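PDB 1SR4: cytolethal distending toxin subunit A from Haemophilus ducreyi, which is a ricin-type lectin subunit of a heterotrimeric bacterial genotoxin and, together with CdtC, is probably required to deliver the CdtB subunit to host cells. Local coordinates for residues I132-L135 and D136-A139; G183-P187 and S188-T192. One frame throughout, in Å; residues are numbered along the deposited sequence.

Contact 1: I132-L135 and D136-A139; sequences ICSL and DKLA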
ATOM      1  N   ILE A 132      17.091 -13.120  19.842  1.00 16.14           N
ATOM      2  CA  ILE A 132      15.887 -13.912  20.006  1.00 17.35           C
ATOM      3  C   ILE A 132      14.674 -13.003  20.148  1.00 16.47           C
ATOM      4  O   ILE A 132      14.679 -12.047  20.913  1.00 14.19           O
ATOM      5  CB  ILE A 132      16.028 -14.842  21.236  1.00 19.76           C
ATOM      6  CG1 ILE A 132      17.170 -15.835  20.973  1.00 23.05           C
ATOM      7  CG2 ILE A 132      14.733 -15.619  21.481  1.00 21.86           C
ATOM      8  CD1 ILE A 132      17.910 -16.267  22.216  1.00 25.20           C
ATOM      9  N   CYS A 133      13.638 -13.313  19.386  1.00 16.70           N
ATOM     10  CA  CYS A 133      12.417 -12.527  19.399  1.00 18.08           C
ATOM     11  C   CYS A 133      11.593 -12.682  20.669  1.00 18.07           C
ATOM     12  O   CYS A 133      11.462 -13.779  21.215  1.00 16.45           O
ATOM     13  CB  CYS A 133      11.544 -12.913  18.207  1.00 18.30           C
ATOM     14  SG  CYS A 133      12.264 -12.579  16.563  1.00 21.55           S
ATOM     15  N   SER A 134      11.040 -11.573  21.134  1.00 16.64           N
ATOM     16  CA  SER A 134      10.186 -11.600  22.298  1.00 18.35           C
ATOM     17  C   SER A 134       9.266 -10.411  22.224  1.00 19.34           C
ATOM     18  O   SER A 134       9.729  -9.279  22.225  1.00 19.30           O
ATOM     19  CB  SER A 134      10.984 -11.533  23.587  1.00 18.82           C
ATOM     20  OG  SER A 134      10.075 -11.443  24.669  1.00 21.60           O
ATOM     21  N   LEU A 135       7.963 -10.669  22.160  1.00 19.73           N
ATOM     22  CA  LEU A 135       6.993  -9.593  22.083  1.00 22.79           C
ATOM     23  C   LEU A 135       7.041  -8.705  23.316  1.00 23.53           C
ATOM     24  O   LEU A 135       6.467  -7.625  23.321  1.00 24.29           O
ATOM     25  CB  LEU A 135       5.581 -10.165  21.893  1.00 23.58           C
ATOM     26  CG  LEU A 135       5.249 -10.758  20.517  1.00 24.34           C
ATOM     27  CD1 LEU A 135       3.959 -11.570  20.592  1.00 25.65           C
ATOM     28  CD2 LEU A 135       5.117  -9.636  19.504  1.00 24.85           C
ATOM     29  N   ASP A 136       7.732  -9.157  24.359  1.00 24.55           N
ATOM     30  CA  ASP A 136       7.831  -8.373  25.584  1.00 25.51           C
ATOM     31  C   ASP A 136       9.059  -7.476  25.647  1.00 23.93           C
ATOM     32  O   ASP A 136       9.291  -6.805  26.650  1.00 23.02           O
ATOM     33  CB  ASP A 136       7.806  -9.294  26.801  1.00 28.50           C
ATOM     34  CG  ASP A 136       6.515 -10.074  26.896  1.00 31.71           C
ATOM     35  OD1 ASP A 136       5.443  -9.455  26.730  1.00 33.38           O
ATOM     36  OD2 ASP A 136       6.565 -11.298  27.131  1.00 35.19           O
ATOM     37  N   LYS A 137       9.852  -7.464  24.583  1.00 21.20           N
ATOM     38  CA  LYS A 137      11.037  -6.610  24.570  1.00 20.32           C
ATOM     39  C   LYS A 137      10.747  -5.331  23.780  1.00 19.00           C
ATOM     40  O   LYS A 137      10.666  -5.354  22.544  1.00 17.85           O
ATOM     41  CB  LYS A 137      12.228  -7.347  23.942  1.00 22.13           C
ATOM     42  CG  LYS A 137      12.788  -8.513  24.766  1.00 23.55           C
ATOM     43  CD  LYS A 137      13.904  -9.231  23.999  1.00 26.43           C
ATOM     44  CE  LYS A 137      14.298 -10.574  24.651  1.00 28.34           C
ATOM     45  NZ  LYS A 137      15.176 -11.415  23.765  1.00 24.86           N
ATOM     46  N   LEU A 138      10.593  -4.218  24.494  1.00 17.31           N
ATOM     47  CA  LEU A 138      10.316  -2.939  23.852  1.00 15.72           C
ATOM     48  C   LEU A 138      11.416  -2.559  22.854  1.00 14.97           C
ATOM     49  O   LEU A 138      11.143  -1.920  21.835  1.00 14.30           O
ATOM     50  CB  LEU A 138      10.176  -1.839  24.913  1.00 16.41           C
ATOM     51  CG  LEU A 138       9.480  -0.550  24.466  1.00 17.65           C
ATOM     52  CD1 LEU A 138       8.043  -0.883  24.037  1.00 17.15           C
ATOM     53  CD2 LEU A 138       9.471   0.478  25.607  1.00 17.19           C
ATOM     54  N   ALA A 139      12.658  -2.953  23.141  1.00 14.56           N
ATOM     55  CA  ALA A 139      13.781  -2.638  22.244  1.00 13.43           C
ATOM     56  C   ALA A 139      13.640  -3.262  20.846  1.00 12.34           C
ATOM     57  O   ALA A 139      14.361  -2.885  19.918  1.00 12.28           O
ATOM     58  CB  ALA A 139      15.116  -3.072  22.875  1.00 12.31           C
TER
HETATM   59  O   HOH W   1       8.946  -6.889  20.942  1.00 27.59           O
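Lys137 folds back over Ser134 and brings its ammonium group to the carbonyl of Ile132, five residues earlier in the chain. Its NZ donates to Ile132 O at 3.0 Å, approaching from a position tilted 31° out of the carbonyl plane. Along the way the aliphatic part of the lysine runs alongside the serine methylene, with Lys137 CE 3.6 Å from Ser134 CB and CG and CD nearly as close. The first torsion of Lys137 sets CG opposite its own carbonyl carbon (chi1 -69°), and the extended chain beyond carries NZ back past Ser134 to Ile132.

The backbone here forms a type I beta turn from Ser134 to Lys137, closed by Lys137 N to Ser134 O at 3.0 Å. Ser134 also contributes its hydroxyl: Asp136 N donates to Ser134 OG over 3.3 Å, so both the backbone oxygen and the side chain of the first turn residue are used. A water adds a further link, donating to Ser134 O and to Lys137 O at 2.8 Å each.

Farther out, Gln140 hydrogen-bonds to Ile132 O and Ser134 N, Cys133 is tied by its disulfide to Cys120, and Asp136 OD1 forms a salt bridge with Lys105. Leu135 packs on Arg261 of the CdtB chain.

The turn belongs to the surface loop joining strands 127-131 and 142-146 of the lectin domain. With Lys137 NZ and Gln140 NE2 both donating to it, Ile132 O is gripped twice, and the nearby ammonium charge probably polarises this carbonyl.

Contact 2: G183-P187 and S188-T192; sequences GATEP and SRDQT
Asp190 and Thr185 face each other across a short, weakly paired antiparallel hairpin, as a non-hydrogen-bonded pair whose side chains cross obliquely. The methyl Thr185 CG2 rests 3.6 Å from Asp190 OD1, and Thr192 OG1 lies next to the same methyl. Asp190 CG stands anti to the backbone N (chi1 -163°), and the carboxylate reaches forward along its own chain to Thr192: OD1 accepts from Thr192 N at 2.8 Å, closing an Asx turn, and from Thr192 OG1 at 2.7 Å. The amide arrives on the anti side and the hydroxyl on the syn side, both from one face of the carboxylate plane. The other oxygen, OD2, accepts a hydrogen bond from Gln66.

Arg189 projects from the other face of the hairpin, extended from CG to NE, and its NH1 comes within 3.2 Å of Ala184 CB, which meets the guanidinium obliquely. NH1 also forms a salt bridge with Asp182, while NH2 hydrogen-bonds to Ser179.

Gln191 turns its amide toward the start of the hairpin. Gly183 N donates to Gln191 OE1 at 2.7 Å, 25° out of the amide plane, and NE2 is taken up by Val180 O and Thr164 OG1. Next to it, Gln191 N meets Ala184 O at 3.0 Å, nearly in line with the C=O bond. At the far end a type I turn from Glu186 to Arg189 reverses the chain, closed by Arg189 N to Glu186 O at 3.1 Å, with Glu186 N donating in return to Arg189 O.

In this hairpin of the trefoil lectin domain, the Gln191 side chain adds a bond to Gly183 N beyond the backbone pairing. Two donors on OD1 fix the rotation of the buried Asp190 carboxylate and would be expected to favour its ionised form.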
ATOM      1  N   GLY A 183      15.355  13.717  10.901  1.00 22.85           N
ATOM      2  CA  GLY A 183      14.979  13.497   9.514  1.00 21.66           C
ATOM      3  C   GLY A 183      15.994  14.029   8.522  1.00 20.16           C
ATOM      4  O   GLY A 183      15.662  14.383   7.389  1.00 20.00           O
ATOM      5  N   ALA A 184      17.250  14.081   8.937  1.00 19.24           N
ATOM      6  CA  ALA A 184      18.294  14.573   8.054  1.00 18.07           C
ATOM      7  C   ALA A 184      18.434  13.667   6.826  1.00 17.35           C
ATOM      8  O   ALA A 184      18.162  12.475   6.897  1.00 15.21           O
ATOM      9  CB  ALA A 184      19.618  14.634   8.802  1.00 19.43           C
ATOM     10  N   THR A 185      18.826  14.260   5.701  1.00 15.94           N
ATOM     11  CA  THR A 185      19.058  13.517   4.466  1.00 17.88           C
ATOM     12  C   THR A 185      20.343  14.064   3.836  1.00 17.66           C
ATOM     13  O   THR A 185      20.321  14.628   2.756  1.00 19.64           O
ATOM     14  CB  THR A 185      17.880  13.658   3.451  1.00 17.19           C
ATOM     15  OG1 THR A 185      17.633  15.045   3.186  1.00 17.98           O
ATOM     16  CG2 THR A 185      16.602  13.005   4.004  1.00 16.71           C
ATOM     17  N   GLU A 186      21.457  13.888   4.535  1.00 17.41           N
ATOM     18  CA  GLU A 186      22.756  14.359   4.069  1.00 18.88           C
ATOM     19  C   GLU A 186      23.628  13.188   3.617  1.00 18.12           C
ATOM     20  O   GLU A 186      23.390  12.039   3.995  1.00 16.76           O
ATOM     21  CB  GLU A 186      23.497  15.098   5.196  1.00 20.59           C
ATOM     22  CG  GLU A 186      22.790  16.323   5.760  1.00 26.56           C
ATOM     23  CD  GLU A 186      22.490  17.370   4.694  1.00 30.87           C
ATOM     24  OE1 GLU A 186      23.407  17.718   3.918  1.00 34.19           O
ATOM     25  OE2 GLU A 186      21.338  17.848   4.632  1.00 33.36           O
ATOM     26  N   PRO A 187      24.675  13.476   2.825  1.00 19.17           N
ATOM     27  CA  PRO A 187      25.606  12.458   2.314  1.00 17.58           C
ATOM     28  C   PRO A 187      26.224  11.596   3.414  1.00 16.30           C
ATOM     29  O   PRO A 187      26.459  10.401   3.218  1.00 13.42           O
ATOM     30  CB  PRO A 187      26.651  13.296   1.583  1.00 17.63           C
ATOM     31  CG  PRO A 187      25.803  14.404   1.007  1.00 20.95           C
ATOM     32  CD  PRO A 187      24.944  14.786   2.196  1.00 19.05           C
ATOM     33  N   SER A 188      26.482  12.198   4.572  1.00 14.61           N
ATOM     34  CA  SER A 188      27.094  11.460   5.680  1.00 15.16           C
ATOM     35  C   SER A 188      26.120  11.054   6.768  1.00 13.87           C
ATOM     36  O   SER A 188      26.494  10.381   7.718  1.00 14.02           O
ATOM     37  CB  SER A 188      28.201  12.303   6.333  1.00 18.79           C
ATOM     38  OG  SER A 188      27.650  13.456   6.972  1.00 22.62           O
ATOM     39  N   ARG A 189      24.867  11.458   6.643  1.00 13.79           N
ATOM     40  CA  ARG A 189      23.892  11.152   7.684  1.00 13.43           C
ATOM     41  C   ARG A 189      22.478  11.270   7.112  1.00 12.21           C
ATOM     42  O   ARG A 189      22.022  12.367   6.789  1.00 11.27           O
ATOM     43  CB  ARG A 189      24.092  12.141   8.843  1.00 13.58           C
ATOM     44  CG  ARG A 189      23.108  11.992   9.993  1.00 17.50           C
ATOM     45  CD  ARG A 189      23.490  12.878  11.197  1.00 19.19           C
ATOM     46  NE  ARG A 189      22.656  12.558  12.355  1.00 19.21           N
ATOM     47  CZ  ARG A 189      21.439  13.046  12.559  1.00 20.65           C
ATOM     48  NH1 ARG A 189      20.915  13.900  11.688  1.00 22.81           N
ATOM     49  NH2 ARG A 189      20.721  12.645  13.609  1.00 21.05           N
ATOM     50  N   ASP A 190      21.795  10.139   6.982  1.00 10.37           N
ATOM     51  CA  ASP A 190      20.444  10.124   6.417  1.00 11.01           C
ATOM     52  C   ASP A 190      19.599   9.228   7.315  1.00 10.66           C
ATOM     53  O   ASP A 190      20.119   8.278   7.916  1.00  8.10           O
ATOM     54  CB  ASP A 190      20.509   9.550   5.005  1.00  8.89           C
ATOM     55  CG  ASP A 190      19.271   9.854   4.166  1.00 10.47           C
ATOM     56  OD1 ASP A 190      18.123   9.845   4.665  1.00 10.71           O
ATOM     57  OD2 ASP A 190      19.453  10.063   2.957  1.00 11.75           O
ATOM     58  N   GLN A 191      18.312   9.538   7.440  1.00 10.31           N
ATOM     59  CA  GLN A 191      17.449   8.721   8.277  1.00 10.81           C
ATOM     60  C   GLN A 191      16.238   8.225   7.502  1.00 11.71           C
ATOM     61  O   GLN A 191      15.288   7.713   8.103  1.00  9.82           O
ATOM     62  CB  GLN A 191      16.983   9.500   9.520  1.00 13.09           C
ATOM     63  CG  GLN A 191      18.111   9.949  10.443  1.00 14.68           C
ATOM     64  CD  GLN A 191      17.597  10.641  11.697  1.00 20.25           C
ATOM     65  OE1 GLN A 191      16.617  11.393  11.646  1.00 20.19           O
ATOM     66  NE2 GLN A 191      18.264  10.403  12.830  1.00 19.15           N
ATOM     67  N   THR A 192      16.250   8.363   6.177  1.00  9.97           N
ATOM     68  CA  THR A 192      15.092   7.884   5.419  1.00 12.15           C
ATOM     69  C   THR A 192      15.354   6.513   4.811  1.00 11.23           C
ATOM     70  O   THR A 192      16.428   6.241   4.264  1.00  9.77           O
ATOM     71  CB  THR A 192      14.651   8.880   4.297  1.00 14.15           C
ATOM     72  OG1 THR A 192      15.773   9.276   3.525  1.00 16.83           O
ATOM     73  CG2 THR A 192      14.043  10.135   4.898  1.00 18.43           C
TER

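In the fold
Contacts 1 and 2 are two chain reversals within the ricin-type lectin domain, their centres 28 Å apart and their nearest atoms about 16 Å apart, so neither touches the other. Contact 1 comes first in sequence, in the loop before strand 142-146; contact 2 is the hairpin of strands 185-186 and 189-196. Both lie well out from the middle of the chain, with centres 16 and 18 Å from it. They differ in their neighbours within the heterotrimer: residues 132-139 meet CdtB through Leu135, whereas in contact 2 Thr185 packs on Pro152 and Thr192 on Ser153 of the CdtC chain.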